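Local coordinates for protein esterase Rv0045c (PDB 6WYN) that hydrolyses carboxylic esters, with a strong preference for short, straight-chain alkyl esters, most of all those with four-atom chains, and probably serves ester or lipid metabolism, at residues D125-S129 against P130-S134; P182-L185 against Q186-A189; G257-A260 against G261-D264; T285-D288 against T289-L292. One frame throughout, in Å; residues are numbered along the deposited sequence.

Contact 1: residues D125-S129 against P130-S134; sequences DGNYS and PQLNS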
loop_
_atom_site.group_PDB
_atom_site.type_symbol
_atom_site.label_atom_id
_atom_site.label_comp_id
_atom_site.label_asym_id
_atom_site.label_seq_id
_atom_site.Cartn_x
_atom_site.Cartn_y
_atom_site.Cartn_z
ATOM N N ASP A 125 -19.377 -7.930 -1.739
ATOM C CA ASP A 125 -19.927 -6.558 -2.001
ATOM C C ASP A 125 -18.879 -5.617 -2.591
ATOM O O ASP A 125 -19.086 -4.405 -2.463
ATOM C CB ASP A 125 -20.462 -5.962 -0.705
ATOM C CG ASP A 125 -19.472 -5.596 0.373
ATOM O OD1 ASP A 125 -18.263 -5.665 0.137
ATOM O OD2 ASP A 125 -19.944 -5.217 1.435
ATOM N N GLY A 126 -17.759 -6.142 -3.029
ATOM C CA GLY A 126 -16.597 -5.492 -3.688
ATOM C C GLY A 126 -16.135 -4.158 -3.093
ATOM O O GLY A 126 -15.549 -3.340 -3.887
ATOM N N ASN A 127 -16.303 -3.954 -1.784
ATOM C CA ASN A 127 -16.114 -2.648 -1.121
ATOM C C ASN A 127 -14.895 -2.563 -0.167
ATOM O O ASN A 127 -14.961 -2.861 1.042
ATOM C CB ASN A 127 -17.363 -2.211 -0.345
ATOM C CG ASN A 127 -17.332 -0.711 -0.101
ATOM O OD1 ASN A 127 -16.346 -0.245 0.465
ATOM N ND2 ASN A 127 -18.347 0.044 -0.545
ATOM N N TYR A 128 -13.890 -1.848 -0.634
ATOM C CA TYR A 128 -12.606 -1.713 0.073
ATOM C C TYR A 128 -12.400 -0.242 0.436
ATOM O O TYR A 128 -11.295 0.289 0.215
ATOM C CB TYR A 128 -11.600 -2.381 -0.846
ATOM C CG TYR A 128 -12.022 -3.777 -1.204
ATOM C CD1 TYR A 128 -12.149 -4.730 -0.222
ATOM C CD2 TYR A 128 -12.294 -4.154 -2.512
ATOM C CE1 TYR A 128 -12.524 -6.031 -0.519
ATOM C CE2 TYR A 128 -12.642 -5.463 -2.832
ATOM C CZ TYR A 128 -12.767 -6.404 -1.818
ATOM O OH TYR A 128 -13.173 -7.693 -2.053
ATOM N N SER A 129 -13.433 0.368 1.026
ATOM C CA SER A 129 -13.437 1.785 1.457
ATOM C C SER A 129 -12.392 1.856 2.533
ATOM O O SER A 129 -12.236 0.889 3.285
ATOM C CB SER A 129 -14.800 2.326 1.977
ATOM O OG SER A 129 -15.017 1.959 3.358
ATOM N N PRO A 130 -11.723 3.026 2.687
ATOM C CA PRO A 130 -10.843 3.254 3.819
ATOM C C PRO A 130 -11.541 2.979 5.151
ATOM O O PRO A 130 -10.915 2.484 6.057
ATOM C CB PRO A 130 -10.493 4.748 3.704
ATOM C CG PRO A 130 -10.633 5.052 2.231
ATOM C CD PRO A 130 -11.755 4.167 1.752
ATOM N N GLN A 131 -12.804 3.410 5.288
ATOM C CA GLN A 131 -13.581 3.261 6.543
ATOM C C GLN A 131 -13.787 1.772 6.919
ATOM O O GLN A 131 -13.658 1.459 8.130
ATOM C CB GLN A 131 -14.928 3.964 6.367
ATOM C CG GLN A 131 -14.812 5.498 6.342
ATOM C CD GLN A 131 -14.426 6.335 5.121
ATOM O OE1 GLN A 131 -14.066 5.884 4.000
ATOM N NE2 GLN A 131 -14.514 7.648 5.369
ATOM N N LEU A 132 -14.215 0.965 5.962
ATOM C CA LEU A 132 -14.455 -0.517 6.078
ATOM C C LEU A 132 -13.084 -1.213 6.363
ATOM O O LEU A 132 -12.958 -2.010 7.337
ATOM C CB LEU A 132 -15.147 -1.005 4.785
ATOM C CG LEU A 132 -16.636 -0.580 4.649
ATOM C CD1 LEU A 132 -17.337 -0.897 3.286
ATOM C CD2 LEU A 132 -17.434 -1.166 5.799
ATOM N N ASN A 133 -12.047 -0.828 5.620
ATOM C CA ASN A 133 -10.666 -1.378 5.762
ATOM C C ASN A 133 -10.203 -1.153 7.172
ATOM O O ASN A 133 -9.744 -2.117 7.809
ATOM C CB ASN A 133 -9.632 -0.745 4.841
ATOM C CG ASN A 133 -9.904 -1.066 3.423
ATOM O OD1 ASN A 133 -10.704 -1.954 3.131
ATOM N ND2 ASN A 133 -9.292 -0.312 2.525
ATOM N N SER A 134 -10.379 0.071 7.666
ATOM C CA SER A 134 -9.998 0.473 9.031
ATOM C C SER A 134 -10.764 -0.351 10.085
ATOM O O SER A 134 -10.187 -0.717 11.089
ATOM C CB SER A 134 -10.234 1.940 9.191
ATOM O OG SER A 134 -9.632 2.412 10.393
HETATM O O HOH W 1 -13.090 -3.535 3.657
#

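Contact 2: residues P182-L185 against Q186-A189; sequences PSAL and QRHA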
loop_
_atom_site.group_PDB
_atom_site.type_symbol
_atom_site.label_atom_id
_atom_site.label_comp_id
_atom_site.label_asym_id
_atom_site.label_seq_id
_atom_site.Cartn_x
_atom_site.Cartn_y
_atom_site.Cartn_z
ATOM N N PRO A 182 -7.357 12.820 0.895
ATOM C CA PRO A 182 -8.761 12.472 0.654
ATOM C C PRO A 182 -9.260 13.008 -0.687
ATOM O O PRO A 182 -9.807 12.247 -1.486
ATOM C CB PRO A 182 -9.455 13.121 1.827
ATOM C CG PRO A 182 -8.417 13.012 2.908
ATOM C CD PRO A 182 -7.136 13.433 2.217
ATOM N N SER A 183 -8.994 14.293 -0.973
ATOM C CA SER A 183 -9.455 14.931 -2.236
ATOM C C SER A 183 -8.865 14.209 -3.452
ATOM O O SER A 183 -9.576 14.016 -4.455
ATOM C CB SER A 183 -9.145 16.412 -2.244
ATOM O OG SER A 183 -9.737 17.034 -1.113
ATOM N N ALA A 184 -7.584 13.835 -3.402
ATOM C CA ALA A 184 -6.897 13.253 -4.574
ATOM C C ALA A 184 -7.509 11.894 -4.911
ATOM O O ALA A 184 -7.759 11.593 -6.100
ATOM C CB ALA A 184 -5.414 13.158 -4.282
ATOM N N LEU A 185 -7.739 11.049 -3.921
ATOM C CA LEU A 185 -8.329 9.722 -4.234
ATOM C C LEU A 185 -9.796 9.908 -4.661
ATOM O O LEU A 185 -10.222 9.198 -5.536
ATOM C CB LEU A 185 -8.207 8.774 -3.029
ATOM C CG LEU A 185 -8.499 7.300 -3.354
ATOM C CD1 LEU A 185 -7.847 6.854 -4.638
ATOM C CD2 LEU A 185 -8.020 6.386 -2.227
ATOM N N GLN A 186 -10.541 10.819 -4.059
ATOM C CA GLN A 186 -11.933 11.129 -4.509
ATOM C C GLN A 186 -11.919 11.454 -6.010
ATOM O O GLN A 186 -12.730 10.907 -6.764
ATOM C CB GLN A 186 -12.504 12.290 -3.699
ATOM C CG GLN A 186 -13.991 12.542 -3.939
ATOM C CD GLN A 186 -14.546 13.463 -2.877
ATOM O OE1 GLN A 186 -13.964 14.489 -2.534
ATOM N NE2 GLN A 186 -15.677 13.092 -2.325
ATOM N N ARG A 187 -11.013 12.318 -6.463
ATOM C CA ARG A 187 -10.952 12.680 -7.912
ATOM C C ARG A 187 -10.661 11.398 -8.721
ATOM O O ARG A 187 -11.327 11.168 -9.772
ATOM C CB ARG A 187 -9.943 13.844 -8.061
ATOM C CG ARG A 187 -9.442 14.174 -9.467
ATOM C CD ARG A 187 -8.257 15.178 -9.516
ATOM N NE ARG A 187 -8.408 16.117 -8.425
ATOM C CZ ARG A 187 -7.566 16.298 -7.403
ATOM N NH1 ARG A 187 -6.384 15.704 -7.344
ATOM N NH2 ARG A 187 -7.912 17.140 -6.452
ATOM N N HIS A 188 -9.718 10.546 -8.309
ATOM C CA HIS A 188 -9.434 9.265 -9.033
ATOM C C HIS A 188 -10.667 8.338 -9.078
ATOM O O HIS A 188 -10.939 7.745 -10.137
ATOM C CB HIS A 188 -8.250 8.524 -8.403
ATOM C CG HIS A 188 -7.876 7.252 -9.090
ATOM N ND1 HIS A 188 -7.159 7.231 -10.277
ATOM C CD2 HIS A 188 -8.096 5.962 -8.762
ATOM C CE1 HIS A 188 -6.964 5.983 -10.664
ATOM N NE2 HIS A 188 -7.526 5.183 -9.748
ATOM N N ALA A 189 -11.374 8.204 -7.958
ATOM C CA ALA A 189 -12.589 7.368 -7.844
ATOM C C ALA A 189 -13.636 7.892 -8.844
ATOM O O ALA A 189 -14.190 7.062 -9.613
ATOM C CB ALA A 189 -13.092 7.357 -6.420
HETATM O O HOH W 2 -12.745 16.142 -0.523
HETATM O O HOH W 3 -11.856 15.756 -4.746
HETATM O O HOH W 4 -6.109 12.434 -8.331
#

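Contact 3: residues G257-A260 against G261-D264; sequences GDFA and GLWD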
loop_
_atom_site.group_PDB
_atom_site.type_symbol
_atom_site.label_atom_id
_atom_site.label_comp_id
_atom_site.label_asym_id
_atom_site.label_seq_id
_atom_site.Cartn_x
_atom_site.Cartn_y
_atom_site.Cartn_z
ATOM N N GLY A 257 -14.942 4.812 -1.015
ATOM C CA GLY A 257 -15.977 5.272 -0.060
ATOM C C GLY A 257 -15.781 6.437 0.899
ATOM O O GLY A 257 -14.722 6.396 1.504
ATOM N N ASP A 258 -16.739 7.393 1.012
ATOM C CA ASP A 258 -16.802 8.520 2.010
ATOM C C ASP A 258 -15.580 9.452 2.107
ATOM O O ASP A 258 -14.481 8.951 2.416
ATOM C CB ASP A 258 -17.267 8.020 3.382
ATOM C CG ASP A 258 -17.548 9.132 4.379
ATOM O OD1 ASP A 258 -18.163 10.141 3.977
ATOM O OD2 ASP A 258 -17.153 8.977 5.549
ATOM N N PHE A 259 -15.770 10.787 1.990
ATOM C CA PHE A 259 -14.537 11.595 2.013
ATOM C C PHE A 259 -14.735 12.849 2.902
ATOM O O PHE A 259 -13.796 13.248 3.604
ATOM C CB PHE A 259 -14.137 11.845 0.549
ATOM C CG PHE A 259 -13.598 10.651 -0.216
ATOM C CD1 PHE A 259 -12.244 10.323 -0.179
ATOM C CD2 PHE A 259 -14.399 9.907 -1.064
ATOM C CE1 PHE A 259 -11.736 9.251 -0.919
ATOM C CE2 PHE A 259 -13.887 8.856 -1.820
ATOM C CZ PHE A 259 -12.559 8.508 -1.732
ATOM N N ALA A 260 -15.943 13.432 2.924
ATOM C CA ALA A 260 -16.374 14.470 3.891
ATOM C C ALA A 260 -16.065 13.954 5.299
ATOM O O ALA A 260 -15.377 14.706 6.048
ATOM C CB ALA A 260 -17.856 14.761 3.721
ATOM N N GLY A 261 -16.516 12.705 5.613
ATOM C CA GLY A 261 -16.197 12.040 6.888
ATOM C C GLY A 261 -14.693 11.896 7.056
ATOM O O GLY A 261 -14.172 11.995 8.162
ATOM N N LEU A 262 -13.988 11.632 5.976
ATOM C CA LEU A 262 -12.526 11.430 6.045
ATOM C C LEU A 262 -11.814 12.769 6.352
ATOM O O LEU A 262 -10.899 12.756 7.199
ATOM C CB LEU A 262 -12.102 10.819 4.710
ATOM C CG LEU A 262 -10.755 10.116 4.715
ATOM C CD1 LEU A 262 -10.673 9.060 5.808
ATOM C CD2 LEU A 262 -10.518 9.515 3.339
ATOM N N TRP A 263 -12.232 13.888 5.745
ATOM C CA TRP A 263 -11.764 15.243 6.167
ATOM C C TRP A 263 -12.133 15.568 7.615
ATOM O O TRP A 263 -11.313 16.208 8.273
ATOM C CB TRP A 263 -12.245 16.328 5.217
ATOM C CG TRP A 263 -11.469 16.387 3.941
ATOM C CD1 TRP A 263 -11.943 16.163 2.684
ATOM C CD2 TRP A 263 -10.059 16.637 3.809
ATOM N NE1 TRP A 263 -10.948 16.340 1.769
ATOM C CE2 TRP A 263 -9.775 16.624 2.429
ATOM C CE3 TRP A 263 -9.026 16.928 4.716
ATOM C CZ2 TRP A 263 -8.487 16.818 1.938
ATOM C CZ3 TRP A 263 -7.752 17.152 4.232
ATOM C CH2 TRP A 263 -7.495 17.116 2.855
ATOM N N ASP A 264 -13.275 15.109 8.148
ATOM C CA ASP A 264 -13.580 15.306 9.589
ATOM C C ASP A 264 -12.561 14.563 10.422
ATOM O O ASP A 264 -12.162 15.109 11.477
ATOM C CB ASP A 264 -14.981 14.849 9.971
ATOM C CG ASP A 264 -16.021 15.762 9.373
ATOM O OD1 ASP A 264 -15.706 16.958 9.197
ATOM O OD2 ASP A 264 -17.070 15.252 9.000
#

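Contact 4: residues T285-D288 against T289-L292; sequences TDQD and TAEL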
loop_
_atom_site.group_PDB
_atom_site.type_symbol
_atom_site.label_atom_id
_atom_site.label_comp_id
_atom_site.label_asym_id
_atom_site.label_seq_id
_atom_site.Cartn_x
_atom_site.Cartn_y
_atom_site.Cartn_z
ATOM N N THR A 285 -2.221 17.383 -6.313
ATOM C CA THR A 285 -1.957 18.766 -6.769
ATOM C C THR A 285 -1.393 19.612 -5.637
ATOM O O THR A 285 -1.546 19.267 -4.431
ATOM C CB THR A 285 -3.240 19.424 -7.281
ATOM O OG1 THR A 285 -4.117 19.608 -6.171
ATOM C CG2 THR A 285 -3.861 18.600 -8.367
ATOM N N ASP A 286 -0.832 20.764 -5.989
ATOM C CA ASP A 286 -0.390 21.764 -4.975
ATOM C C ASP A 286 -1.573 22.189 -4.110
ATOM O O ASP A 286 -1.401 22.345 -2.900
ATOM C CB ASP A 286 0.256 22.990 -5.639
ATOM C CG ASP A 286 1.614 22.673 -6.272
ATOM O OD1 ASP A 286 2.225 21.629 -5.935
ATOM O OD2 ASP A 286 2.040 23.436 -7.130
ATOM N N GLN A 287 -2.741 22.405 -4.705
ATOM C CA GLN A 287 -3.946 22.755 -3.927
ATOM C C GLN A 287 -4.318 21.597 -2.968
ATOM O O GLN A 287 -4.690 21.860 -1.794
ATOM C CB GLN A 287 -5.082 23.071 -4.917
ATOM C CG GLN A 287 -6.000 24.171 -4.419
ATOM C CD GLN A 287 -5.422 25.581 -4.472
ATOM O OE1 GLN A 287 -5.414 26.222 -5.524
ATOM N NE2 GLN A 287 -5.057 26.119 -3.310
ATOM N N ASP A 288 -4.231 20.351 -3.429
ATOM C CA ASP A 288 -4.429 19.177 -2.529
ATOM C C ASP A 288 -3.518 19.299 -1.301
ATOM O O ASP A 288 -3.975 19.116 -0.175
ATOM C CB ASP A 288 -4.180 17.871 -3.274
ATOM C CG ASP A 288 -5.236 17.502 -4.307
ATOM O OD1 ASP A 288 -6.399 18.061 -4.237
ATOM O OD2 ASP A 288 -4.896 16.696 -5.218
ATOM N N THR A 289 -2.246 19.598 -1.513
ATOM C CA THR A 289 -1.243 19.651 -0.433
ATOM C C THR A 289 -1.582 20.787 0.502
ATOM O O THR A 289 -1.523 20.602 1.730
ATOM C CB THR A 289 0.181 19.802 -0.978
ATOM O OG1 THR A 289 0.418 18.821 -1.979
ATOM C CG2 THR A 289 1.171 19.688 0.146
ATOM N N ALA A 290 -1.941 21.955 -0.043
ATOM C CA ALA A 290 -2.340 23.093 0.811
ATOM C C ALA A 290 -3.589 22.739 1.623
ATOM O O ALA A 290 -3.690 23.164 2.791
ATOM C CB ALA A 290 -2.566 24.325 -0.056
ATOM N N GLU A 291 -4.557 22.072 1.023
ATOM C CA GLU A 291 -5.818 21.681 1.744
ATOM C C GLU A 291 -5.445 20.770 2.916
ATOM O O GLU A 291 -5.902 20.963 4.060
ATOM C CB GLU A 291 -6.793 21.040 0.743
ATOM C CG GLU A 291 -8.069 20.481 1.378
ATOM C CD GLU A 291 -8.987 19.773 0.416
ATOM O OE1 GLU A 291 -10.236 19.869 0.627
ATOM O OE2 GLU A 291 -8.481 19.195 -0.592
ATOM N N LEU A 292 -4.528 19.851 2.683
ATOM C CA LEU A 292 -4.091 18.930 3.756
ATOM C C LEU A 292 -3.400 19.726 4.862
ATOM O O LEU A 292 -3.687 19.482 6.069
ATOM C CB LEU A 292 -3.168 17.876 3.161
ATOM C CG LEU A 292 -2.594 16.878 4.151
ATOM C CD1 LEU A 292 -3.698 16.150 4.883
ATOM C CD2 LEU A 292 -1.702 15.901 3.427
HETATM O O HOH W 5 -6.121 17.434 -0.321
HETATM O O HOH W 6 -8.089 19.756 -3.149
#

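Contact 1: residues D125-S129 against P130-S134
Asn-127 and Leu-132 meet with their side chains crossing at about a right angle, the CD1 methyl of Leu-132 coming within 3.1 Å of the Asn-127 amide oxygen OD1. That oxygen is already engaged: it accepts from the backbone N of Ser-129 in an Asx turn, at 3.0 Å from OD1 to N, which holds the amide in place while the methyl packs against it. One step back, the backbone N of Asn-127 meets Asp-125 OD1 from above the carboxylate plane, a second Asx turn. The chain thus enters the helix through two successive side-chain-to-backbone turns. Ser-129 then closes the end. With chi1 at 82°, its OG sits between the backbone N and the carbonyl carbon and turns to Leu-132, whose backbone N donates to OG over 2.9 Å at a nearly straight 169°. The Ser-129 carbonyl O takes Asn-133 N at 2.9 Å, beginning the regular helical pattern. The Asn-133 side chain reaches back to the residues before the cap: ND2 gives a weak bond to Tyr-128 O, while OD1 receives a water that also donates to Asn-127 O. The Tyr-128 hydroxyl is hydrogen-bonded to the Asp-251 carboxylate and the backbone N of Arg-123, and Pro-130 packs on Leu-159 of helix 156-167. A serine N-cap followed by proline in the first turn is a classic helix start, here opening helix 130-144 of the alpha/beta-hydrolase fold.

Contact 2: residues P182-L185 against Q186-A189
Over one face of the Arg-187 guanidinium lies the carbonyl oxygen of Ser-183, 4.1 Å above the plane and displaced toward the rim, while Ala-184 CA approaches NH1 obliquely at 3.7 Å. The arginine chain reaches this place by bending at chi3 (-33°), which folds the group back along the preceding turn, where NH1 forms a salt bridge with Asp-288 OD2 of helix 286-295. The imidazole of His-188 has Leu-185 CD1 on an oblique approach, the methyl lying 4.1 Å from His-188 CB; beyond the two segments the ring meets Phe-283. These groups ride on the first turns of helix 182-200, where backbone bonds join each residue to the fourth one on, as from Gln-186 N to Pro-182 O at 3.0 Å. Leu-185 faces the interior and touches the nucleophile elbow carrying Ser-155, whereas His-188, one turn later, takes part in substrate selectivity. A water donates to both Ser-183 OG and Gln-186 OE1, 2.9 Å from the latter. A second water donates to Ser-183 O and, weakly, to the same amide oxygen. Ser-183 OG finds its stronger partner in Glu-291.

Contact 3: residues G257-A260 against G261-D264
Phe-259 holds CG anti to its carbonyl carbon (chi1 -71°) and Leu-262 holds CG anti to its backbone N (chi1 -161°), which sets the two side chains next to each other, pointing the same way, with Phe-259 CD1 at 4.0 Å from Leu-262 CD2. The methyl reaches the ring obliquely, while over one face of the ring lies Gly-257 O, offset toward the rim. Asp-258 is turned differently: its CG stands opposite the backbone N (chi1 -172°), bringing the carboxylate to the beginning of the helix. There OD1 accepts a weak bond from Gly-261 N at 3.5 Å, and OD2 lies 3.5 Å from Gly-261 CA, where the lack of a side chain permits the close approach. Residues 257-259 are the loop that runs into helix 260-268, whose first turn follows. Phe-259 occupies the N-cap position, and its apolar side chain packs into the fold while a carboxylate from the preceding residue approaches the first turn; the helix end would be expected to stabilise that negative charge somewhat. Phe-259 O accepts from Trp-263 N over a short 2.7 Å, and Ala-260 O from Asp-264 N at 3.0 Å. Trp-263 CD1 also rests 3.6 Å from Phe-259 O, an oblique contact with the indole. Phe-259 continues inward onto Leu-185 and Gln-186 of helix 182-200 and onto Leu-159 of helix 156-167. Trp-263 packs against Pro-182, its NE1 making a weak hydrogen bond to Ser-183 OG.

Contact 4: residues T285-D288 against T289-L292
Two carboxylates of like charge, Asp-288 and Glu-291, approach one another on successive turns, with Asp-288 OD1 only 4.3 Å from Glu-291 OE2. A water lies between them and donates to both, at 2.6 Å from each of these oxygens, so that short bonds to a shared donor probably offset part of the repulsion. A second water ties Glu-291 OE2 to the backbone, donating to it and to Asp-288 O. Glu-291 reaches these waters with an extended side chain, CG lying opposite its backbone N at chi1 175°. Arg-187 and Ser-183 of helix 182-200, bound to Asp-288 OD2 and Glu-291 OE2, probably offset the charge further. Asp-288 also serves the helix start. Its OD2 accepts from Thr-285 N at 3.0 Å, in a bond that is almost straight (177°) but arrives from above the carboxylate plane. In return Asp-288 N donates to Thr-285 OG1 over 2.8 Å. Thr-289, one turn after Thr-285, grips Thr-285 O twice: the backbone N donates at 3.0 Å, and the hydroxyl OG1 at 3.2 Å, tilted 35° from the carbonyl plane. Thr-289 also packs on Leu-275 and Val-302 of the two strands that flank this helix in sequence. The reciprocal bonds of Thr-285 and Asp-288 make a capping box at the N terminus of helix 286-295, the crossover helix of the beta-alpha-beta unit linking strands 273-278 and 299-305.

How the contacts relate
From the N terminus onward the four contacts follow in series, none nested within or crossing another, and each is one unbroken stretch of eight to ten residues at a helix start, so none closes a long loop. Contact 1 leads a loop into helix 130-144, contact 2 opens helix 182-200, contact 3 carries a loop into helix 260-268, and contact 4 starts helix 286-295. Space brings together what sequence separates. Contact 3 meets the other three: contact 1 through Gln-131, contact 2 around Pro-182 and Phe-259, and contact 4 through Trp-263. Contact 2 also meets contact 4, through charged and hydroxyl groups. Contacts 1 and 4 stay apart, their centres about 25 Å from each other.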